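Local coordinates for protein DNA polymerase (Bacillus phage phi29, PDB 2PY5) that replicates the phage genome from a protein primer by processive, strand-displacing DNA synthesis and proofreads with a 3'-5' exonuclease, at residues Gly228-Leu233 and Ile453-Asp458; Phe248-Leu253 and Gly481-Glu486. The protein carries 2 engineered substitutions. All coordinates share one frame; numbering follows the deposited sequence. Where two conformers were deposited one is given.

Contact 1 (Gly228-Leu233 and Ile453-Asp458). With EDO (1,2-ethanediol), chain U.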
loop_
_atom_site.group_PDB
_atom_site.type_symbol
_atom_site.label_atom_id
_atom_site.label_comp_id
_atom_site.label_asym_id
_atom_site.label_seq_id
_atom_site.Cartn_x
_atom_site.Cartn_y
_atom_site.Cartn_z
ATOM N N GLY F 228 -9.438 -7.111 -4.130
ATOM C CA GLY F 228 -8.559 -6.067 -4.631
ATOM C C GLY F 228 -8.482 -6.047 -6.145
ATOM O O GLY F 228 -9.438 -6.393 -6.848
ATOM N N GLY F 229 -7.328 -5.675 -6.655
ATOM C CA GLY F 229 -7.150 -5.501 -8.076
ATOM C C GLY F 229 -7.114 -6.792 -8.874
ATOM O O GLY F 229 -6.762 -7.852 -8.351
ATOM N N PHE F 230 -7.438 -6.676 -10.152
ATOM C CA PHE F 230 -7.384 -7.792 -11.099
ATOM C C PHE F 230 -5.983 -7.852 -11.727
ATOM O O PHE F 230 -5.575 -6.955 -12.484
ATOM C CB PHE F 230 -8.438 -7.617 -12.190
ATOM C CG PHE F 230 -8.466 -8.743 -13.181
ATOM C CD1 PHE F 230 -8.972 -9.972 -12.824
ATOM C CD2 PHE F 230 -7.964 -8.564 -14.462
ATOM C CE1 PHE F 230 -8.958 -11.029 -13.732
ATOM C CE2 PHE F 230 -7.964 -9.594 -15.368
ATOM C CZ PHE F 230 -8.482 -10.827 -14.996
ATOM N N THR F 231 -5.264 -8.924 -11.422
ATOM C CA THR F 231 -3.925 -9.130 -11.967
ATOM C C THR F 231 -3.884 -10.525 -12.574
ATOM O O THR F 231 -4.090 -11.512 -11.875
ATOM C CB THR F 231 -2.848 -9.015 -10.857
ATOM O OG1 THR F 231 -3.004 -7.766 -10.157
ATOM C CG2 THR F 231 -1.462 -9.114 -11.431
ATOM N N TRP F 232 -3.571 -10.609 -13.866
ATOM C CA TRP F 232 -3.720 -11.839 -14.631
ATOM C C TRP F 232 -2.795 -11.866 -15.826
ATOM O O TRP F 232 -2.727 -10.905 -16.588
ATOM C CB TRP F 232 -5.167 -11.969 -15.115
ATOM C CG TRP F 232 -5.441 -13.096 -16.060
ATOM C CD1 TRP F 232 -5.530 -14.421 -15.756
ATOM C CD2 TRP F 232 -5.658 -12.999 -17.467
ATOM N NE1 TRP F 232 -5.806 -15.148 -16.873
ATOM C CE2 TRP F 232 -5.880 -14.302 -17.946
ATOM C CE3 TRP F 232 -5.677 -11.938 -18.374
ATOM C CZ2 TRP F 232 -6.145 -14.569 -19.278
ATOM C CZ3 TRP F 232 -5.929 -12.211 -19.709
ATOM C CH2 TRP F 232 -6.151 -13.514 -20.149
ATOM N N LEU F 233 -2.093 -12.994 -15.984
ATOM C CA LEU F 233 -1.267 -13.273 -17.163
ATOM C C LEU F 233 -1.917 -14.365 -18.000
ATOM O O LEU F 233 -2.203 -15.469 -17.501
ATOM C CB LEU F 233 0.122 -13.728 -16.729
ATOM C CG LEU F 233 1.104 -14.107 -17.833
ATOM C CD1 LEU F 233 1.325 -12.995 -18.829
ATOM C CD2 LEU F 233 2.436 -14.572 -17.226
ATOM N N ILE F 453 -2.312 -9.749 -23.365
ATOM C CA ILE F 453 -1.212 -10.464 -22.731
ATOM C C ILE F 453 -1.403 -10.551 -21.220
ATOM O O ILE F 453 -1.288 -11.634 -20.628
ATOM C CB ILE F 453 0.151 -9.752 -22.975
ATOM C CG1 ILE F 453 0.459 -9.598 -24.460
ATOM C CG2 ILE F 453 1.302 -10.534 -22.288
ATOM C CD1 ILE F 453 1.602 -8.565 -24.739
ATOM N N TYR F 454 -1.694 -9.403 -20.601
ATOM C CA TYR F 454 -1.517 -9.237 -19.160
ATOM C C TYR F 454 -2.341 -8.071 -18.661
ATOM O O TYR F 454 -2.436 -7.063 -19.345
ATOM C CB TYR F 454 -0.028 -8.964 -18.901
ATOM C CG TYR F 454 0.382 -8.704 -17.474
ATOM C CD1 TYR F 454 0.387 -9.715 -16.538
ATOM C CD2 TYR F 454 0.743 -7.429 -17.048
ATOM C CE1 TYR F 454 0.756 -9.484 -15.217
ATOM C CE2 TYR F 454 1.141 -7.198 -15.739
ATOM C CZ TYR F 454 1.141 -8.212 -14.829
ATOM O OH TYR F 454 1.509 -7.990 -13.509
ATOM N N CYS F 455 -2.930 -8.224 -17.481
ATOM C CA CYS F 455 -3.594 -7.131 -16.777
ATOM C C CYS F 455 -2.992 -6.986 -15.397
ATOM O O CYS F 455 -2.707 -7.985 -14.740
ATOM C CB CYS F 455 -5.073 -7.454 -16.573
ATOM S SG CYS F 455 -6.012 -7.721 -18.088
ATOM N N ASP F 456 -2.852 -5.748 -14.944
ATOM C CA ASP F 456 -2.559 -5.504 -13.539
ATOM C C ASP F 456 -3.255 -4.261 -13.025
ATOM O O ASP F 456 -2.736 -3.150 -13.158
ATOM C CB ASP F 456 -1.069 -5.387 -13.262
ATOM C CG ASP F 456 -0.772 -5.248 -11.760
ATOM O OD1 ASP F 456 -1.711 -5.475 -10.944
ATOM O OD2 ASP F 456 0.379 -4.926 -11.383
ATOM N N THR F 457 -4.434 -4.486 -12.451
ATOM C CA THR F 457 -5.189 -3.507 -11.675
ATOM C C THR F 457 -5.795 -2.430 -12.528
ATOM O O THR F 457 -7.012 -2.401 -12.670
ATOM C CB THR F 457 -4.378 -2.917 -10.507
ATOM O OG1 THR F 457 -3.940 -3.984 -9.677
ATOM C CG2 THR F 457 -5.250 -1.961 -9.664
ATOM N N ASP F 458 -4.950 -1.559 -13.084
ATOM C CA ASP F 458 -5.393 -0.426 -13.910
ATOM C C ASP F 458 -4.735 -0.456 -15.275
ATOM O O ASP F 458 -4.825 0.506 -16.009
ATOM C CB ASP F 458 -5.070 0.929 -13.217
ATOM C CG ASP F 458 -3.615 1.088 -12.847
ATOM O OD1 ASP F 458 -3.272 2.077 -12.142
ATOM O OD2 ASP F 458 -2.804 0.218 -13.227
HETATM C C1 EDO U . -1.229 -1.093 -10.772
HETATM O O1 EDO U . -0.911 -0.782 -9.412
HETATM C C2 EDO U . -0.194 -0.501 -11.728
HETATM O O2 EDO U . 0.017 -1.336 -12.884
HETATM O O HOH W 1 -8.578 -4.103 -11.018
#

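Contact 2 (Phe248-Leu253 and Gly481-Glu486). With EDO (1,2-ethanediol), chain B; EDO (1,2-ethanediol), chain T.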
loop_
_atom_site.group_PDB
_atom_site.type_symbol
_atom_site.label_atom_id
_atom_site.label_comp_id
_atom_site.label_asym_id
_atom_site.label_seq_id
_atom_site.Cartn_x
_atom_site.Cartn_y
_atom_site.Cartn_z
ATOM N N PHE F 248 -1.671 0.147 -21.931
ATOM C CA PHE F 248 -2.645 1.176 -21.602
ATOM C C PHE F 248 -2.863 1.168 -20.102
ATOM O O PHE F 248 -2.925 0.099 -19.501
ATOM C CB PHE F 248 -3.963 0.891 -22.294
ATOM C CG PHE F 248 -3.895 0.975 -23.790
ATOM C CD1 PHE F 248 -3.610 -0.152 -24.553
ATOM C CD2 PHE F 248 -4.136 2.178 -24.444
ATOM C CE1 PHE F 248 -3.561 -0.074 -25.931
ATOM C CE2 PHE F 248 -4.100 2.250 -25.820
ATOM C CZ PHE F 248 -3.794 1.110 -26.561
ATOM N N ASP F 249 -3.014 2.367 -19.522
ATOM C CA ASP F 249 -3.193 2.524 -18.091
ATOM C C ASP F 249 -4.339 3.506 -17.850
ATOM O O ASP F 249 -4.323 4.599 -18.396
ATOM C CB ASP F 249 -1.883 3.044 -17.497
ATOM C CG ASP F 249 -1.841 2.995 -15.994
ATOM O OD1 ASP F 249 -2.828 2.578 -15.357
ATOM O OD2 ASP F 249 -0.783 3.369 -15.439
ATOM N N VAL F 250 -5.315 3.114 -17.027
ATOM C CA VAL F 250 -6.413 4.038 -16.717
ATOM C C VAL F 250 -5.841 5.262 -15.986
ATOM O O VAL F 250 -4.984 5.130 -15.117
ATOM C CB VAL F 250 -7.490 3.370 -15.858
ATOM C CG1 VAL F 250 -8.618 4.372 -15.531
ATOM C CG2 VAL F 250 -8.036 2.125 -16.550
ATOM N N ASN F 251 -6.340 6.443 -16.342
ATOM C CA ASN F 251 -6.006 7.668 -15.624
ATOM C C ASN F 251 -6.765 7.698 -14.304
ATOM O O ASN F 251 -7.993 7.895 -14.290
ATOM C CB ASN F 251 -6.342 8.893 -16.477
ATOM C CG ASN F 251 -5.551 8.941 -17.772
ATOM O OD1 ASN F 251 -4.324 8.762 -17.768
ATOM N ND2 ASN F 251 -6.236 9.189 -18.879
ATOM N N SER F 252 -6.033 7.449 -13.220
ATOM C CA SER F 252 -6.552 7.458 -11.851
ATOM C C SER F 252 -7.745 6.510 -11.653
ATOM O O SER F 252 -8.848 6.938 -11.332
ATOM C CB SER F 252 -6.873 8.875 -11.414
ATOM O OG SER F 252 -5.678 9.663 -11.402
ATOM N N LEU F 253 -7.476 5.213 -11.799
ATOM C CA LEU F 253 -8.510 4.177 -11.738
ATOM C C LEU F 253 -9.524 4.345 -10.590
ATOM O O LEU F 253 -10.729 4.387 -10.827
ATOM C CB LEU F 253 -7.842 2.798 -11.632
ATOM C CG LEU F 253 -8.775 1.574 -11.525
ATOM C CD1 LEU F 253 -9.355 1.253 -12.849
ATOM C CD2 LEU F 253 -8.000 0.397 -10.944
ATOM N N GLY F 481 -10.353 8.465 -15.787
ATOM C CA GLY F 481 -11.080 7.234 -16.040
ATOM C C GLY F 481 -10.904 6.678 -17.444
ATOM O O GLY F 481 -11.294 5.534 -17.705
ATOM N N TYR F 482 -10.339 7.477 -18.350
ATOM C CA TYR F 482 -9.986 6.995 -19.685
ATOM C C TYR F 482 -8.674 6.208 -19.627
ATOM O O TYR F 482 -7.933 6.280 -18.652
ATOM C CB TYR F 482 -9.857 8.146 -20.672
ATOM C CG TYR F 482 -11.184 8.758 -21.108
ATOM C CD1 TYR F 482 -11.593 8.688 -22.427
ATOM C CD2 TYR F 482 -12.014 9.402 -20.199
ATOM C CE1 TYR F 482 -12.794 9.258 -22.846
ATOM C CE2 TYR F 482 -13.228 9.975 -20.604
ATOM C CZ TYR F 482 -13.607 9.894 -21.930
ATOM O OH TYR F 482 -14.805 10.458 -22.371
ATOM N N TRP F 483 -8.401 5.464 -20.698
ATOM C CA TRP F 483 -7.161 4.690 -20.820
ATOM C C TRP F 483 -6.108 5.513 -21.532
ATOM O O TRP F 483 -6.326 5.943 -22.662
ATOM C CB TRP F 483 -7.396 3.424 -21.630
ATOM C CG TRP F 483 -8.278 2.450 -20.959
ATOM C CD1 TRP F 483 -9.640 2.392 -21.029
ATOM C CD2 TRP F 483 -7.868 1.389 -20.108
ATOM N NE1 TRP F 483 -10.109 1.347 -20.263
ATOM C CE2 TRP F 483 -9.038 0.716 -19.682
ATOM C CE3 TRP F 483 -6.624 0.937 -19.654
ATOM C CZ2 TRP F 483 -8.992 -0.387 -18.831
ATOM C CZ3 TRP F 483 -6.584 -0.142 -18.796
ATOM C CH2 TRP F 483 -7.767 -0.798 -18.396
ATOM N N ALA F 484 -4.976 5.735 -20.880
ATOM C CA ALA F 484 -3.843 6.388 -21.540
ATOM C C ALA F 484 -3.032 5.319 -22.239
ATOM O O ALA F 484 -2.767 4.267 -21.671
ATOM C CB ALA F 484 -2.966 7.096 -20.528
ATOM N N HIS F 485 -2.617 5.598 -23.466
ATOM C CA HIS F 485 -1.585 4.794 -24.107
ATOM C C HIS F 485 -0.272 5.200 -23.443
ATOM O O HIS F 485 0.262 6.296 -23.673
ATOM C CB HIS F 485 -1.567 5.032 -25.612
ATOM C CG HIS F 485 -0.479 4.289 -26.330
ATOM N ND1 HIS F 485 -0.072 4.630 -27.606
ATOM C CD2 HIS F 485 0.296 3.240 -25.949
ATOM C CE1 HIS F 485 0.895 3.806 -27.983
ATOM N NE2 HIS F 485 1.152 2.971 -26.991
ATOM N N GLU F 486 0.230 4.321 -22.596
ATOM C CA GLU F 486 1.333 4.633 -21.716
ATOM C C GLU F 486 2.682 4.406 -22.383
ATOM O O GLU F 486 3.618 5.194 -22.185
ATOM C CB GLU F 486 1.222 3.768 -20.466
ATOM C CG GLU F 486 2.263 4.020 -19.412
ATOM C CD GLU F 486 1.869 3.375 -18.122
ATOM O OE1 GLU F 486 2.217 2.186 -17.923
ATOM O OE2 GLU F 486 1.165 4.037 -17.321
HETATM C C1 EDO B . 3.597 5.789 -26.248
HETATM O O1 EDO B . 2.864 6.586 -25.313
HETATM C C2 EDO B . 3.544 6.433 -27.629
HETATM O O2 EDO B . 3.775 7.850 -27.549
HETATM C C1 EDO T . -14.021 4.132 -15.686
HETATM O O1 EDO T . -12.616 4.270 -15.449
HETATM C C2 EDO T . -14.806 5.202 -14.932
HETATM O O2 EDO T . -14.463 6.516 -15.399
#

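Contact 1 (Gly228-Leu233 and Ile453-Asp458)
T231 OG1 donates to D456 OD1 over 2.7 Å, reaching the carboxylate from above its plane rather than within it. The two side chains run side by side on one face of the sheet: a chi1 of -175° carries the D456 carboxylate away from its own N and beside its carbonyl carbon, alongside T231, while its OD2 forms a salt bridge with K498, so that both carboxylate oxygens are engaged. D456 and D458 belong to the YCDTD motif, the B-family signature that supplies carboxylates for the catalytic magnesium ions. Backbone bonds fix the antiparallel register. W232 and C455 form the hydrogen-bonded pair, and two residues further on, T457 N donates to F230 O (2.7 Å, 171° at the hydrogen). A water then joins F230 N to T457 O, extending the pairing past the strand ends.

Packing divides by face. C455 lies on the same face as W232, and the end of the F230 side chain reaches it, CD2 lying 3.7 Å from C455 CB; C455 SG lies at the edge of the F230 ring, a sulfur-aromatic contact. On the side of T231, the side chains of Y454 and L233 cross at about a right angle, L233 CB lying 4.0 Å from Y454 CD1, and Y454 OH bonds to K498 N.

Helix 427-447 covers F230 and C455, helix 253-260 meets T457, and Y494 of strand 491-496 packs on L233 and I453.

Contact 2 (Phe248-Leu253 and Gly481-Glu486)
The W483 indole receives V250 on one face: methyl CG2 stands 3.3 Å from the centroid of the six-membered ring, only 4° off its normal, a CH-pi contact. The V250 torsion (chi1 179°) turns CG1 away from the backbone nitrogen and leaves CG2 beside it, over the indole. F248 lies along the indole's rim, with its CB 3.7 Å from W483 CE3 and its carbonyl near the ring plane. The F248 and H485 rings meet obliquely, their planes 36° apart, and a 1,2-ethanediol molecule, probably from crystallisation, rests over one face of the imidazole.

Beneath these groups the backbones pair antiparallel. D249 and A484 exchange two bonds, and the pairing continues beyond the strand ends: N251 N donates to Y482 O at 2.8 Å, and G481 N donates to N251 O at 2.9 Å. N251 ND2 bonds the carbonyl oxygens of K479 and D476, tying the side chain to the chain just before G481.

D249, a ligand of the catalytic magnesium, projects from the other face beside A484. In one of its two conformers D249 OD2 comes 2.8 Å from E486 OE2, an approach that is therefore doubtful.

Helix 427-447 packs against W483 through T440, T441 and A444, while I460 of strand 459-463 touches both F248 and W483, seating strand 241-250 between strands 459-463 and 483-489 in the palm sheet.

From the N terminus the chain passes the exonuclease domain and reaches 228-233, then runs along strand 241-250 into 248-253. It returns about two hundred residues later through 453-458, which closes contact 1, and then 481-486, which closes contact 2. The two long loops therefore cross rather than nest. Both contacts belong to one antiparallel sheet, the polymerase palm, where strand 459-463 bridges them by pairing with both 452-456 and 241-250. They also touch directly: D458 O lies 2.8 Å from V250 N, a probable hydrogen bond. The crossing illustrates how carboxylates distant in sequence, D249, D456 and D458, gather at one metal site.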